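Local coordinates for protein CdnC (Chryseobacterium gregarium DSM 19109, PDB 7MGV) that binds ADP and a leader and core peptide, and probably uses ATP to close side-chain ester macrocycles in a graspetide precursor peptide, at residues L128-S140 and L340-V352. Numbering follows the deposited sequence.
Sequences LESIDAYSLGKPS and LLCDKAPRRDNRV
The Y134 ring, beside strand 134-136 at an edge of the four-stranded parallel sheet of the MvdD-like pre-ATP-grasp domain, meets the C-terminal tail that follows helix 332-341. R347 lays its guanidinium flat over one ring face, planes 15° apart, in a cation-pi stack with CZ 3.9 Å from the Y134 ring centroid. R347 CD adds a CH-pi contact over the same face, while R347 NE donates to L340 O in the guanidinium plane, which helps to hold the group flat against the ring. With CG anti to the backbone N (chi1 170°), the Y134 ring reaches L340, whose CD2 lies 3.4 Å from Y134 OH; that hydroxyl is hydrogen-bonded to D296. A leucine here would probably leave the R347 guanidinium without its aromatic platform and D296 without the phenol hydroxyl. V352 packs its CB 3.7 Å from D132 CB, and its N donates to D132 O; the D132 carboxylate turns to K157 of the second subunit. The N350 side-chain amide pairs with the backbone of S135 on the edge strand: S135 N donates to N350 OD1 (3.0 Å), and N350 ND2 returns a nearly straight bond (176°) to S135 O, in the carbonyl plane on a lone pair.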
# COMPACT_ATOMS: atom_id res chain seq x y z
N LEU A 128 -4.95 11.74 0.34
CA LEU A 128 -3.67 11.87 1.03
C LEU A 128 -2.50 11.62 0.08
O LEU A 128 -1.44 12.25 0.22
CB LEU A 128 -3.62 10.91 2.22
CG LEU A 128 -4.58 11.26 3.36
CD1 LEU A 128 -4.51 10.22 4.47
CD2 LEU A 128 -4.27 12.64 3.90
N GLU A 129 -2.66 10.71 -0.88
CA GLU A 129 -1.63 10.51 -1.90
C GLU A 129 -1.52 11.72 -2.82
O GLU A 129 -0.41 12.13 -3.18
CB GLU A 129 -1.93 9.26 -2.71
CG GLU A 129 -1.54 7.96 -2.05
CD GLU A 129 -0.04 7.74 -2.04
OE1 GLU A 129 0.64 8.23 -2.97
OE2 GLU A 129 0.46 7.08 -1.10
N SER A 130 -2.65 12.30 -3.21
CA SER A 130 -2.67 13.37 -4.21
C SER A 130 -1.98 14.64 -3.74
O SER A 130 -1.60 15.46 -4.57
CB SER A 130 -4.11 13.68 -4.60
OG SER A 130 -4.80 14.31 -3.53
N ILE A 131 -1.82 14.83 -2.43
CA ILE A 131 -1.17 16.03 -1.91
C ILE A 131 0.24 16.11 -2.47
O ILE A 131 1.07 15.21 -2.24
CB ILE A 131 -1.18 16.03 -0.38
CG1 ILE A 131 -2.61 16.12 0.15
CG2 ILE A 131 -0.34 17.19 0.15
CD1 ILE A 131 -2.70 16.04 1.66
N ASP A 132 0.53 17.19 -3.20
CA ASP A 132 1.85 17.38 -3.78
C ASP A 132 2.76 18.26 -2.93
O ASP A 132 3.96 18.35 -3.22
CB ASP A 132 1.74 17.97 -5.20
CG ASP A 132 1.01 19.30 -5.22
OD1 ASP A 132 0.50 19.73 -4.17
OD2 ASP A 132 0.96 19.92 -6.31
N ALA A 133 2.22 18.90 -1.89
CA ALA A 133 3.07 19.57 -0.92
C ALA A 133 3.88 18.53 -0.15
O ALA A 133 3.59 17.34 -0.16
CB ALA A 133 2.23 20.42 0.03
N TYR A 134 4.93 19.01 0.52
CA TYR A 134 5.79 18.13 1.30
C TYR A 134 4.97 17.30 2.28
O TYR A 134 4.05 17.81 2.93
CB TYR A 134 6.84 18.94 2.06
CG TYR A 134 7.61 18.12 3.08
CD1 TYR A 134 8.68 17.32 2.69
CD2 TYR A 134 7.25 18.13 4.42
CE1 TYR A 134 9.38 16.57 3.61
CE2 TYR A 134 7.94 17.38 5.35
CZ TYR A 134 9.00 16.60 4.94
OH TYR A 134 9.68 15.85 5.87
N SER A 135 5.29 16.01 2.37
CA SER A 135 4.50 15.07 3.15
C SER A 135 5.40 14.33 4.13
O SER A 135 6.45 13.82 3.75
CB SER A 135 3.78 14.07 2.24
OG SER A 135 4.70 13.14 1.68
N LEU A 136 4.97 14.28 5.39
CA LEU A 136 5.59 13.41 6.39
C LEU A 136 4.66 12.23 6.59
O LEU A 136 3.82 12.19 7.50
CB LEU A 136 5.86 14.17 7.69
CG LEU A 136 6.69 13.43 8.73
CD1 LEU A 136 7.98 12.90 8.13
CD2 LEU A 136 6.98 14.33 9.92
N GLY A 137 4.80 11.24 5.72
CA GLY A 137 3.92 10.09 5.72
C GLY A 137 2.94 10.11 4.57
O GLY A 137 2.32 11.14 4.29
N LYS A 138 2.79 8.97 3.89
CA LYS A 138 1.85 8.83 2.79
C LYS A 138 1.45 7.36 2.70
O LYS A 138 2.24 6.49 3.08
CB LYS A 138 2.44 9.31 1.46
CG LYS A 138 1.97 10.70 1.06
CD LYS A 138 2.53 11.14 -0.28
CE LYS A 138 1.98 12.50 -0.68
NZ LYS A 138 2.46 12.93 -2.02
N PRO A 139 0.24 7.06 2.22
CA PRO A 139 -0.22 5.66 2.23
C PRO A 139 0.69 4.70 1.49
O PRO A 139 0.96 3.61 2.00
CB PRO A 139 -1.60 5.75 1.57
CG PRO A 139 -2.05 7.15 1.83
CD PRO A 139 -0.81 7.99 1.78
N SER A 140 1.17 5.06 0.30
CA SER A 140 2.05 4.16 -0.44
C SER A 140 3.37 3.96 0.28
O SER A 140 3.94 2.86 0.25
CB SER A 140 2.28 4.69 -1.86
OG SER A 140 2.98 5.92 -1.83
N LEU A 340 10.40 20.60 11.33
CA LEU A 340 10.39 19.92 10.04
C LEU A 340 9.13 20.24 9.25
O LEU A 340 9.18 20.45 8.04
CB LEU A 340 10.53 18.41 10.24
CG LEU A 340 10.68 17.56 8.98
CD1 LEU A 340 12.11 17.60 8.46
CD2 LEU A 340 10.25 16.13 9.24
N LEU A 341 7.98 20.29 9.93
CA LEU A 341 6.72 20.52 9.23
C LEU A 341 6.58 21.96 8.76
O LEU A 341 5.86 22.23 7.79
CB LEU A 341 5.54 20.13 10.12
CG LEU A 341 5.43 18.65 10.50
CD1 LEU A 341 4.15 18.39 11.28
CD2 LEU A 341 5.51 17.76 9.27
N CYS A 342 7.25 22.90 9.43
CA CYS A 342 7.23 24.31 9.06
C CYS A 342 8.39 24.69 8.14
O CYS A 342 8.63 25.89 7.94
CB CYS A 342 7.26 25.19 10.31
SG CYS A 342 6.00 24.82 11.54
N ASP A 343 9.12 23.71 7.61
CA ASP A 343 10.25 23.95 6.70
C ASP A 343 11.35 24.76 7.37
O ASP A 343 11.99 25.61 6.75
CB ASP A 343 9.78 24.61 5.41
CG ASP A 343 10.72 24.35 4.24
OD1 ASP A 343 11.59 23.46 4.37
OD2 ASP A 343 10.60 25.04 3.20
N LYS A 344 11.58 24.50 8.66
CA LYS A 344 12.66 25.12 9.41
C LYS A 344 13.72 24.10 9.80
O LYS A 344 14.41 24.26 10.81
CB LYS A 344 12.12 25.84 10.64
CG LYS A 344 11.32 27.09 10.32
CD LYS A 344 10.73 27.72 11.57
CE LYS A 344 11.81 28.12 12.56
NZ LYS A 344 11.25 28.43 13.90
N ALA A 345 13.87 23.05 9.00
CA ALA A 345 14.85 22.00 9.23
C ALA A 345 15.12 21.31 7.92
O ALA A 345 14.24 21.28 7.04
CB ALA A 345 14.35 20.99 10.28
N PRO A 346 16.31 20.75 7.71
CA PRO A 346 16.61 20.07 6.45
C PRO A 346 15.65 18.90 6.21
O PRO A 346 15.37 18.11 7.11
CB PRO A 346 18.05 19.59 6.62
CG PRO A 346 18.62 20.47 7.68
CD PRO A 346 17.48 20.78 8.61
N ARG A 347 15.16 18.81 4.98
CA ARG A 347 14.18 17.79 4.61
C ARG A 347 14.72 16.92 3.49
O ARG A 347 15.59 17.32 2.71
CB ARG A 347 12.86 18.42 4.15
CG ARG A 347 12.32 19.51 5.04
CD ARG A 347 11.11 20.14 4.39
NE ARG A 347 10.11 20.52 5.38
CZ ARG A 347 8.95 21.09 5.09
NH1 ARG A 347 8.63 21.35 3.83
NH2 ARG A 347 8.11 21.41 6.07
N ARG A 348 14.17 15.71 3.41
CA ARG A 348 14.25 14.89 2.20
C ARG A 348 13.02 15.24 1.38
O ARG A 348 11.94 14.68 1.57
CB ARG A 348 14.33 13.41 2.54
CG ARG A 348 15.60 13.01 3.26
CD ARG A 348 15.46 11.66 3.93
NE ARG A 348 16.64 11.32 4.72
CZ ARG A 348 16.77 11.58 6.02
NH1 ARG A 348 15.80 12.19 6.68
NH2 ARG A 348 17.89 11.23 6.65
N ASP A 349 13.18 16.21 0.47
CA ASP A 349 12.06 16.78 -0.25
C ASP A 349 11.34 15.71 -1.06
O ASP A 349 11.94 15.05 -1.91
CB ASP A 349 12.54 17.90 -1.17
CG ASP A 349 11.41 18.76 -1.69
OD1 ASP A 349 10.61 19.25 -0.86
OD2 ASP A 349 11.33 18.96 -2.92
N ASN A 350 10.04 15.54 -0.79
CA ASN A 350 9.22 14.54 -1.47
C ASN A 350 8.00 15.15 -2.14
O ASN A 350 7.00 14.47 -2.34
CB ASN A 350 8.80 13.44 -0.49
CG ASN A 350 7.99 13.97 0.68
OD1 ASN A 350 7.61 15.14 0.72
ND2 ASN A 350 7.72 13.10 1.65
N ARG A 351 8.07 16.44 -2.48
CA ARG A 351 6.95 17.07 -3.17
C ARG A 351 6.75 16.43 -4.53
O ARG A 351 7.71 16.11 -5.24
CB ARG A 351 7.21 18.57 -3.32
CG ARG A 351 7.19 19.35 -2.02
CD ARG A 351 7.65 20.78 -2.22
NE ARG A 351 9.00 20.84 -2.79
CZ ARG A 351 9.60 21.96 -3.17
NH1 ARG A 351 8.98 23.13 -3.03
NH2 ARG A 351 10.82 21.92 -3.68
N VAL A 352 5.48 16.24 -4.90
CA VAL A 352 5.14 15.67 -6.20
C VAL A 352 5.20 16.81 -7.21
O VAL A 352 4.26 17.60 -7.33
CB VAL A 352 3.77 14.99 -6.19
CG1 VAL A 352 3.46 14.41 -7.56
CG2 VAL A 352 3.73 13.90 -5.13
O HOH W 1 4.44 14.72 -0.87
O HOH W 2 5.71 12.08 -2.57